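Local coordinates for protein particle-associated glycoside hydrolase (Acinetobacter phage Fri1, PDB 6C72) that probably depolymerises the capsular polysaccharide of its Acinetobacter baumannii host, as the trimeric tailspike that opens the capsule when the phage enters the cell, at residues G410-T415 with E434-A439; E501-P506 with R563-A568; A137-K142 with T179-S184. All coordinates share one frame; numbering follows the deposited sequence.

Interaction 1: G410-T415 with E434-A439; sequences GFSYNT and ENNIVA
The Phe411 ring has Asn436 ND2 at its edge, near the ring plane. The CG1 methyl of Val438 comes to Phe411 CE2 at 4.0 Å, from an oblique direction. The two side chains cross at about a right angle. The ring also stacks with Phe433 and meets Phe398 edge to face. The second flat group is the Asn436 amide. Its CG lies anti to the backbone N (chi1 -169°), which carries the amide across to 410-415. Ser412 OG lies almost in the amide plane and accepts from Asn436 ND2 at 3.0 Å; the N-H points nearly straight at it, at 167°. Asn436 ND2 also donates to water 1 at 2.7 Å, and that water accepts from Phe411 N. On the other branch, Asn436 OD1 takes Val438 N at 2.9 Å, with the donor above the carbonyl plane. This caps the turn that leads into a short, weakly bonded helix. OD1 also receives a hydrogen from water 2, which accepts from Ser412 OG at 2.7 Å and from Thr415 N. Val438 CG2 fits against Thr415 O at 3.4 Å and lies 3.8 Å from Ser412 OG. Ile437 CG2 touches the same carbonyl oxygen more loosely.

The segments join the loop around strand 412-413 to the turn before helix 438-441 at one end of the parallel beta-helix. Both ends of one amide are engaged: ND2 ties to Ser412 and a water, while OD1 holds the turn and a second water. These four bonds fix the amide rotation, and the waters extend the tie to the backbone of 410-415.

Interaction 2: E501-P506 with R563-A568; sequences EVLTVP and RTLSLA
The Arg563 side chain crosses Val505 at a slant and ends on its carbonyl oxygen. Arg563 CB lies 3.7 Å from Val505 CG2, and CG keeps the same neighbour. CB already lies near Val505 O; CG and CD stay at its margin, and the bend at chi3 (42°) brings NE back to it. Arg563 NE donates to Val505 O at 2.9 Å, tilted from the carbonyl plane, and NH2 adds a weak bond to the same atom. Val505 O lies at the guanidinium edge, tilted somewhat from its plane, and Thr504 CG2 lies over one face. The backbone completes the pairing here, because Val505 N donates to Arg563 O.

The strands then run antiparallel, with an angle of 153° between their directions. Thr504 and Thr564 form a non-hydrogen-bonded pair, and their OG1 atoms hydrogen-bond to each other at 2.8 Å. Glu501 lies on the same face as the threonines. Glu501 CG meets Ser566 OG at 3.3 Å and Thr564 CG2 at 3.8 Å. Leu565 N donates to Leu503 O at 2.8 Å, while Leu565 O accepts from Val502 N at 2.9 Å. Val502 and Leu503 therefore both oppose Leu565, which makes a classic beta bulge. The extra residue shifts the register by one and brings Val502 CG2 against Leu565 CG and Leu567 CG. Leu503 CD1 touches Leu565 CB.

This pair forms the middle of a four-stranded antiparallel sheet in the C-terminal domain. Strand 556-561 flanks 564-569, and strand 594-595 flanks 500-504. Leu503, Val505, Leu565 and Leu567 pack on the domain's other sheet: Val505 and Leu565 on strand 528-536, Leu503 and Leu567 on strand 576-585.

Interaction 3: A137-K142 with T179-S184; sequences AKAMAK and TFWHSS
Successive parallel strands of a parallel beta-helix meet here, where strand 133-140 passes strand 179-182 and turns towards 188-192. Ala137 makes the backbone join. Ala137 N donates to His182 O at 3.0 Å, and Ala137 O accepts from Trp181 NE1 at 2.7 Å. The indole N-H meets the Ala137 carbonyl almost end-on, with the oxygen slightly off the ring plane. A side chain thus satisfies this backbone acceptor. With chi1 at -169° the indole swings out beside its own carbonyl carbon and its N-H reaches Ala137. Farther along the same ring, Ala139 CB touches Trp181 CZ2 at 3.7 Å, in plane at the edge. Lys138 CB rests on Ser183 OG at 3.6 Å, and Lys138 CG on Ser184 OG at 3.6 Å. These hydroxyls bond to Gln188 O and Thr110 OG1 respectively, and Lys138 NZ forms salt bridges with Asp185 and with Glu160 of the second subunit. His182 bonds to Ser209 O and to His134, a zinc-binding residue.

Strand 188-192 takes over the pairing at Ala139, through Val189 and Leu191. Trp181 also packs against Leu113 of helix 110-122, Val189, and Leu204 and Met206 of strand 204-207.

In the fold
The three contacts follow one another along the chain in the order 3, 1, 2. Interaction 3 lies near the start of the parallel beta-helix. Interaction 1 lies near its far end, where the last coils meet helix 438-441; their centres are about 46 Å apart, on opposite sides of the chain's centre. Interaction 2 lies beyond the beta-helix, in the separate antiparallel C-terminal domain, its centre about 53 Å from that of interaction 1 and about 87 Å from that of interaction 3. None of them touches another. They therefore sample successive parts of an elongated tailspike subunit. Of the three, interaction 3 is the one whose segments reach another subunit of the trimer.

Interaction 1: G410-T415 with E434-A439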
loop_
_atom_site.group_PDB
_atom_site.type_symbol
_atom_site.label_atom_id
_atom_site.label_comp_id
_atom_site.label_asym_id
_atom_site.label_seq_id
_atom_site.Cartn_x
_atom_site.Cartn_y
_atom_site.Cartn_z
ATOM N N GLY A 410 -2.111 2.100 -29.820
ATOM C CA GLY A 410 -3.215 1.355 -29.248
ATOM C C GLY A 410 -3.136 1.228 -27.740
ATOM O O GLY A 410 -2.121 1.506 -27.099
ATOM N N PHE A 411 -4.253 0.809 -27.146
ATOM C CA PHE A 411 -4.223 0.514 -25.716
ATOM C C PHE A 411 -3.614 -0.857 -25.457
ATOM O O PHE A 411 -2.854 -1.035 -24.498
ATOM C CB PHE A 411 -5.626 0.603 -25.122
ATOM C CG PHE A 411 -5.719 0.119 -23.700
ATOM C CD1 PHE A 411 -5.418 0.962 -22.650
ATOM C CD2 PHE A 411 -6.127 -1.176 -23.419
ATOM C CE1 PHE A 411 -5.508 0.531 -21.346
ATOM C CE2 PHE A 411 -6.219 -1.623 -22.118
ATOM C CZ PHE A 411 -5.906 -0.774 -21.076
ATOM N N SER A 412 -3.930 -1.829 -26.302
ATOM C CA SER A 412 -3.494 -3.197 -26.084
ATOM C C SER A 412 -3.517 -3.920 -27.415
ATOM O O SER A 412 -4.093 -3.447 -28.394
ATOM C CB SER A 412 -4.378 -3.909 -25.052
ATOM O OG SER A 412 -5.727 -3.960 -25.484
ATOM N N TYR A 413 -2.869 -5.070 -27.440
ATOM C CA TYR A 413 -2.893 -5.968 -28.579
ATOM C C TYR A 413 -3.450 -7.302 -28.108
ATOM O O TYR A 413 -2.990 -7.841 -27.098
ATOM C CB TYR A 413 -1.485 -6.140 -29.170
ATOM C CG TYR A 413 -1.346 -7.368 -30.037
ATOM C CD1 TYR A 413 -1.906 -7.416 -31.314
ATOM C CD2 TYR A 413 -0.679 -8.492 -29.566
ATOM C CE1 TYR A 413 -1.796 -8.550 -32.096
ATOM C CE2 TYR A 413 -0.561 -9.632 -30.337
ATOM C CZ TYR A 413 -1.116 -9.659 -31.599
ATOM O OH TYR A 413 -0.993 -10.800 -32.361
ATOM N N ASN A 414 -4.474 -7.805 -28.804
ATOM C CA ASN A 414 -4.940 -9.180 -28.610
ATOM C C ASN A 414 -5.323 -9.453 -27.155
ATOM O O ASN A 414 -5.134 -10.559 -26.649
ATOM C CB ASN A 414 -3.871 -10.173 -29.084
ATOM C CG ASN A 414 -4.410 -11.571 -29.311
ATOM O OD1 ASN A 414 -5.558 -11.756 -29.718
ATOM N ND2 ASN A 414 -3.572 -12.574 -29.047
ATOM N N THR A 415 -5.840 -8.441 -26.459
ATOM C CA THR A 415 -6.131 -8.535 -25.033
ATOM C C THR A 415 -7.639 -8.609 -24.791
ATOM O O THR A 415 -8.429 -8.015 -25.533
ATOM C CB THR A 415 -5.503 -7.347 -24.301
ATOM O OG1 THR A 415 -4.090 -7.373 -24.540
ATOM C CG2 THR A 415 -5.733 -7.424 -22.815
ATOM N N GLU A 434 -10.012 2.027 -31.297
ATOM C CA GLU A 434 -10.706 1.577 -32.499
ATOM C C GLU A 434 -10.484 0.083 -32.724
ATOM O O GLU A 434 -9.345 -0.394 -32.751
ATOM C CB GLU A 434 -10.235 2.371 -33.723
ATOM C CG GLU A 434 -10.966 2.000 -35.028
ATOM C CD GLU A 434 -10.478 2.762 -36.273
ATOM O OE1 GLU A 434 -9.428 3.445 -36.201
ATOM O OE2 GLU A 434 -11.147 2.672 -37.334
ATOM N N ASN A 435 -11.589 -0.651 -32.878
ATOM C CA ASN A 435 -11.604 -2.097 -33.090
ATOM C C ASN A 435 -11.024 -2.870 -31.911
ATOM O O ASN A 435 -10.682 -4.050 -32.045
ATOM C CB ASN A 435 -10.857 -2.488 -34.371
ATOM C CG ASN A 435 -11.319 -1.711 -35.574
ATOM O OD1 ASN A 435 -10.508 -1.226 -36.364
ATOM N ND2 ASN A 435 -12.628 -1.563 -35.711
ATOM N N ASN A 436 -10.894 -2.241 -30.750
ATOM C CA ASN A 436 -10.375 -2.908 -29.565
ATOM C C ASN A 436 -11.542 -3.320 -28.682
ATOM O O ASN A 436 -12.175 -2.472 -28.046
ATOM C CB ASN A 436 -9.417 -2.012 -28.790
ATOM C CG ASN A 436 -8.671 -2.782 -27.710
ATOM O OD1 ASN A 436 -9.138 -3.831 -27.269
ATOM N ND2 ASN A 436 -7.518 -2.276 -27.284
ATOM N N ILE A 437 -11.761 -4.633 -28.573
ATOM C CA ILE A 437 -12.885 -5.162 -27.819
ATOM C C ILE A 437 -12.806 -4.793 -26.343
ATOM O O ILE A 437 -13.837 -4.767 -25.659
ATOM C CB ILE A 437 -12.952 -6.691 -28.015
ATOM C CG1 ILE A 437 -14.274 -7.255 -27.481
ATOM C CG2 ILE A 437 -11.707 -7.376 -27.394
ATOM C CD1 ILE A 437 -14.499 -8.694 -27.833
ATOM N N VAL A 438 -11.610 -4.477 -25.835
ATOM C CA VAL A 438 -11.480 -4.059 -24.440
ATOM C C VAL A 438 -12.387 -2.867 -24.158
ATOM O O VAL A 438 -12.947 -2.742 -23.057
ATOM C CB VAL A 438 -10.003 -3.729 -24.111
ATOM C CG1 VAL A 438 -9.871 -3.023 -22.753
ATOM C CG2 VAL A 438 -9.137 -4.980 -24.149
ATOM N N ALA A 439 -12.575 -1.992 -25.147
ATOM C CA ALA A 439 -13.414 -0.821 -24.935
ATOM C C ALA A 439 -14.872 -1.184 -24.681
ATOM O O ALA A 439 -15.587 -0.391 -24.062
ATOM C CB ALA A 439 -13.309 0.130 -26.133
HETATM O O HOH W 1 -6.367 -0.411 -28.841
HETATM O O HOH W 2 -6.929 -5.677 -27.191
#

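Interaction 2: E501-P506 with R563-A568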
loop_
_atom_site.group_PDB
_atom_site.type_symbol
_atom_site.label_atom_id
_atom_site.label_comp_id
_atom_site.label_asym_id
_atom_site.label_seq_id
_atom_site.Cartn_x
_atom_site.Cartn_y
_atom_site.Cartn_z
ATOM N N GLU A 501 -56.267 -20.187 -11.312
ATOM C CA GLU A 501 -55.981 -19.043 -10.458
ATOM C C GLU A 501 -54.530 -18.612 -10.637
ATOM O O GLU A 501 -53.620 -19.429 -10.509
ATOM C CB GLU A 501 -56.245 -19.402 -8.992
ATOM C CG GLU A 501 -57.710 -19.592 -8.612
ATOM C CD GLU A 501 -57.898 -20.006 -7.149
ATOM O OE1 GLU A 501 -56.952 -20.585 -6.571
ATOM O OE2 GLU A 501 -58.983 -19.752 -6.567
ATOM N N VAL A 502 -54.307 -17.328 -10.934
ATOM C CA VAL A 502 -52.946 -16.856 -11.190
ATOM C C VAL A 502 -52.499 -15.846 -10.132
ATOM O O VAL A 502 -51.320 -15.819 -9.770
ATOM C CB VAL A 502 -52.791 -16.256 -12.606
ATOM C CG1 VAL A 502 -53.046 -17.301 -13.689
ATOM C CG2 VAL A 502 -53.703 -15.038 -12.792
ATOM N N LEU A 503 -53.411 -15.016 -9.611
ATOM C CA LEU A 503 -52.982 -13.992 -8.659
ATOM C C LEU A 503 -54.144 -13.520 -7.802
ATOM O O LEU A 503 -55.313 -13.738 -8.124
ATOM C CB LEU A 503 -52.352 -12.784 -9.364
ATOM C CG LEU A 503 -53.228 -11.983 -10.340
ATOM C CD1 LEU A 503 -54.029 -10.896 -9.645
ATOM C CD2 LEU A 503 -52.364 -11.372 -11.438
ATOM N N THR A 504 -53.793 -12.849 -6.703
ATOM C CA THR A 504 -54.742 -12.200 -5.805
ATOM C C THR A 504 -54.247 -10.786 -5.541
ATOM O O THR A 504 -53.128 -10.602 -5.050
ATOM C CB THR A 504 -54.868 -12.977 -4.491
ATOM O OG1 THR A 504 -55.401 -14.278 -4.761
ATOM C CG2 THR A 504 -55.785 -12.272 -3.523
ATOM N N VAL A 505 -55.069 -9.793 -5.867
ATOM C CA VAL A 505 -54.691 -8.392 -5.690
ATOM C C VAL A 505 -54.871 -8.024 -4.220
ATOM O O VAL A 505 -55.770 -8.556 -3.551
ATOM C CB VAL A 505 -55.505 -7.463 -6.612
ATOM C CG1 VAL A 505 -55.218 -7.770 -8.073
ATOM C CG2 VAL A 505 -56.985 -7.604 -6.325
ATOM N N PRO A 506 -54.050 -7.133 -3.678
ATOM C CA PRO A 506 -54.167 -6.777 -2.262
ATOM C C PRO A 506 -55.350 -5.849 -2.021
ATOM O O PRO A 506 -55.935 -5.283 -2.946
ATOM C CB PRO A 506 -52.837 -6.069 -1.967
ATOM C CG PRO A 506 -52.431 -5.501 -3.265
ATOM C CD PRO A 506 -52.925 -6.441 -4.331
ATOM N N ARG A 563 -61.015 -11.105 -5.007
ATOM C CA ARG A 563 -59.787 -10.464 -5.452
ATOM C C ARG A 563 -58.831 -11.430 -6.144
ATOM O O ARG A 563 -57.690 -11.054 -6.439
ATOM C CB ARG A 563 -59.103 -9.791 -4.263
ATOM C CG ARG A 563 -59.685 -8.428 -3.951
ATOM C CD ARG A 563 -59.556 -8.068 -2.477
ATOM N NE ARG A 563 -58.252 -8.444 -1.961
ATOM C CZ ARG A 563 -58.045 -9.269 -0.943
ATOM N NH1 ARG A 563 -59.067 -9.810 -0.285
ATOM N NH2 ARG A 563 -56.800 -9.543 -0.590
ATOM N N THR A 564 -59.261 -12.661 -6.396
ATOM C CA THR A 564 -58.438 -13.665 -7.059
ATOM C C THR A 564 -58.807 -13.767 -8.532
ATOM O O THR A 564 -59.958 -14.063 -8.867
ATOM C CB THR A 564 -58.600 -15.011 -6.362
ATOM O OG1 THR A 564 -58.094 -14.893 -5.031
ATOM C CG2 THR A 564 -57.856 -16.117 -7.098
ATOM N N LEU A 565 -57.815 -13.587 -9.403
ATOM C CA LEU A 565 -58.011 -13.638 -10.845
ATOM C C LEU A 565 -57.666 -15.022 -11.375
ATOM O O LEU A 565 -56.632 -15.585 -11.012
ATOM C CB LEU A 565 -57.150 -12.589 -11.544
ATOM C CG LEU A 565 -57.077 -12.706 -13.065
ATOM C CD1 LEU A 565 -58.446 -12.513 -13.694
ATOM C CD2 LEU A 565 -56.077 -11.693 -13.611
ATOM N N SER A 566 -58.528 -15.562 -12.238
ATOM C CA SER A 566 -58.278 -16.817 -12.934
ATOM C C SER A 566 -58.291 -16.578 -14.435
ATOM O O SER A 566 -59.107 -15.800 -14.944
ATOM C CB SER A 566 -59.319 -17.871 -12.571
ATOM O OG SER A 566 -59.233 -18.199 -11.196
ATOM N N LEU A 567 -57.397 -17.256 -15.141
ATOM C CA LEU A 567 -57.252 -17.091 -16.580
ATOM C C LEU A 567 -57.321 -18.447 -17.256
ATOM O O LEU A 567 -57.062 -19.483 -16.640
ATOM C CB LEU A 567 -55.933 -16.411 -16.948
ATOM C CG LEU A 567 -55.687 -15.023 -16.370
ATOM C CD1 LEU A 567 -54.331 -14.490 -16.856
ATOM C CD2 LEU A 567 -56.819 -14.063 -16.730
ATOM N N ALA A 568 -57.694 -18.434 -18.532
ATOM C CA ALA A 568 -57.720 -19.659 -19.320
ATOM C C ALA A 568 -57.527 -19.300 -20.786
ATOM O O ALA A 568 -57.851 -18.187 -21.214
ATOM C CB ALA A 568 -59.027 -20.437 -19.133
#

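Interaction 3: A137-K142 with T179-S184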
loop_
_atom_site.group_PDB
_atom_site.type_symbol
_atom_site.label_atom_id
_atom_site.label_comp_id
_atom_site.label_asym_id
_atom_site.label_seq_id
_atom_site.Cartn_x
_atom_site.Cartn_y
_atom_site.Cartn_z
ATOM N N ALA A 137 35.120 -16.132 -9.708
ATOM C CA ALA A 137 34.958 -16.977 -8.534
ATOM C C ALA A 137 33.484 -17.159 -8.220
ATOM O O ALA A 137 32.828 -16.213 -7.773
ATOM C CB ALA A 137 35.665 -16.367 -7.324
ATOM N N LYS A 138 32.956 -18.362 -8.414
ATOM C CA LYS A 138 31.556 -18.600 -8.109
ATOM C C LYS A 138 31.434 -18.975 -6.644
ATOM O O LYS A 138 32.337 -19.574 -6.068
ATOM C CB LYS A 138 30.947 -19.677 -9.011
ATOM C CG LYS A 138 31.478 -21.050 -8.858
ATOM C CD LYS A 138 30.766 -21.983 -9.830
ATOM C CE LYS A 138 31.135 -23.437 -9.570
ATOM N NZ LYS A 138 30.240 -24.374 -10.321
ATOM N N ALA A 139 30.345 -18.552 -6.028
ATOM C CA ALA A 139 30.169 -18.702 -4.595
ATOM C C ALA A 139 28.799 -19.279 -4.301
ATOM O O ALA A 139 27.802 -18.940 -4.951
ATOM C CB ALA A 139 30.336 -17.370 -3.857
ATOM N N MET A 140 28.775 -20.172 -3.332
ATOM C CA MET A 140 27.542 -20.670 -2.761
ATOM C C MET A 140 27.253 -19.816 -1.532
ATOM O O MET A 140 28.099 -19.720 -0.634
ATOM C CB MET A 140 27.699 -22.149 -2.414
ATOM C CG MET A 140 26.457 -22.869 -1.996
ATOM S SD MET A 140 26.740 -24.660 -1.807
ATOM C CE MET A 140 27.574 -25.022 -3.352
ATOM N N ALA A 141 26.109 -19.129 -1.535
ATOM C CA ALA A 141 25.728 -18.315 -0.390
ATOM C C ALA A 141 25.491 -19.194 0.839
ATOM O O ALA A 141 25.079 -20.358 0.739
ATOM C CB ALA A 141 24.470 -17.499 -0.704
ATOM N N LYS A 142 25.775 -18.629 2.007
ATOM C CA LYS A 142 25.539 -19.288 3.278
ATOM C C LYS A 142 24.758 -18.334 4.174
ATOM O O LYS A 142 24.818 -17.117 4.011
ATOM C CB LYS A 142 26.865 -19.711 3.929
ATOM C CG LYS A 142 27.698 -20.668 3.071
ATOM C CD LYS A 142 26.877 -21.888 2.653
ATOM C CE LYS A 142 27.508 -22.661 1.494
ATOM N NZ LYS A 142 28.670 -23.498 1.933
ATOM N N THR A 179 33.938 -3.378 -8.252
ATOM C CA THR A 179 34.031 -4.825 -8.167
ATOM C C THR A 179 33.226 -5.427 -9.313
ATOM O O THR A 179 32.039 -5.120 -9.467
ATOM C CB THR A 179 33.511 -5.317 -6.817
ATOM O OG1 THR A 179 34.254 -4.697 -5.766
ATOM C CG2 THR A 179 33.649 -6.843 -6.701
ATOM N N PHE A 180 33.873 -6.271 -10.120
ATOM C CA PHE A 180 33.217 -6.962 -11.228
ATOM C C PHE A 180 33.311 -8.464 -10.983
ATOM O O PHE A 180 34.382 -9.067 -11.146
ATOM C CB PHE A 180 33.843 -6.585 -12.570
ATOM C CG PHE A 180 33.750 -5.124 -12.883
ATOM C CD1 PHE A 180 32.609 -4.604 -13.482
ATOM C CD2 PHE A 180 34.809 -4.263 -12.596
ATOM C CE1 PHE A 180 32.522 -3.252 -13.768
ATOM C CE2 PHE A 180 34.728 -2.913 -12.879
ATOM C CZ PHE A 180 33.597 -2.406 -13.468
ATOM N N TRP A 181 32.175 -9.074 -10.662
ATOM C CA TRP A 181 32.134 -10.442 -10.154
ATOM C C TRP A 181 31.684 -11.380 -11.273
ATOM O O TRP A 181 30.545 -11.289 -11.751
ATOM C CB TRP A 181 31.205 -10.500 -8.947
ATOM C CG TRP A 181 31.258 -11.760 -8.162
ATOM C CD1 TRP A 181 32.131 -12.783 -8.309
ATOM C CD2 TRP A 181 30.368 -12.137 -7.105
ATOM N NE1 TRP A 181 31.852 -13.774 -7.411
ATOM C CE2 TRP A 181 30.775 -13.401 -6.652
ATOM C CE3 TRP A 181 29.259 -11.526 -6.502
ATOM C CZ2 TRP A 181 30.112 -14.080 -5.623
ATOM C CZ3 TRP A 181 28.601 -12.198 -5.479
ATOM C CH2 TRP A 181 29.031 -13.461 -5.051
ATOM N N HIS A 182 32.587 -12.256 -11.705
ATOM C CA HIS A 182 32.320 -13.255 -12.728
ATOM C C HIS A 182 32.270 -14.629 -12.087
ATOM O O HIS A 182 32.693 -14.822 -10.947
ATOM C CB HIS A 182 33.399 -13.293 -13.817
ATOM C CG HIS A 182 33.784 -11.965 -14.389
ATOM N ND1 HIS A 182 33.610 -11.656 -15.721
ATOM C CD2 HIS A 182 34.406 -10.898 -13.834
ATOM C CE1 HIS A 182 34.086 -10.447 -15.956
ATOM N NE2 HIS A 182 34.565 -9.963 -14.826
ATOM N N SER A 183 31.790 -15.593 -12.860
ATOM C CA SER A 183 31.810 -16.993 -12.474
ATOM C C SER A 183 33.016 -17.695 -13.082
ATOM O O SER A 183 33.610 -17.233 -14.057
ATOM C CB SER A 183 30.527 -17.699 -12.911
ATOM O OG SER A 183 30.581 -19.071 -12.557
ATOM N N SER A 184 33.363 -18.841 -12.506
ATOM C CA SER A 184 34.439 -19.664 -13.036
ATOM C C SER A 184 33.968 -20.690 -14.061
ATOM O O SER A 184 34.815 -21.391 -14.626
ATOM C CB SER A 184 35.166 -20.383 -11.902
ATOM O OG SER A 184 34.279 -21.208 -11.171
#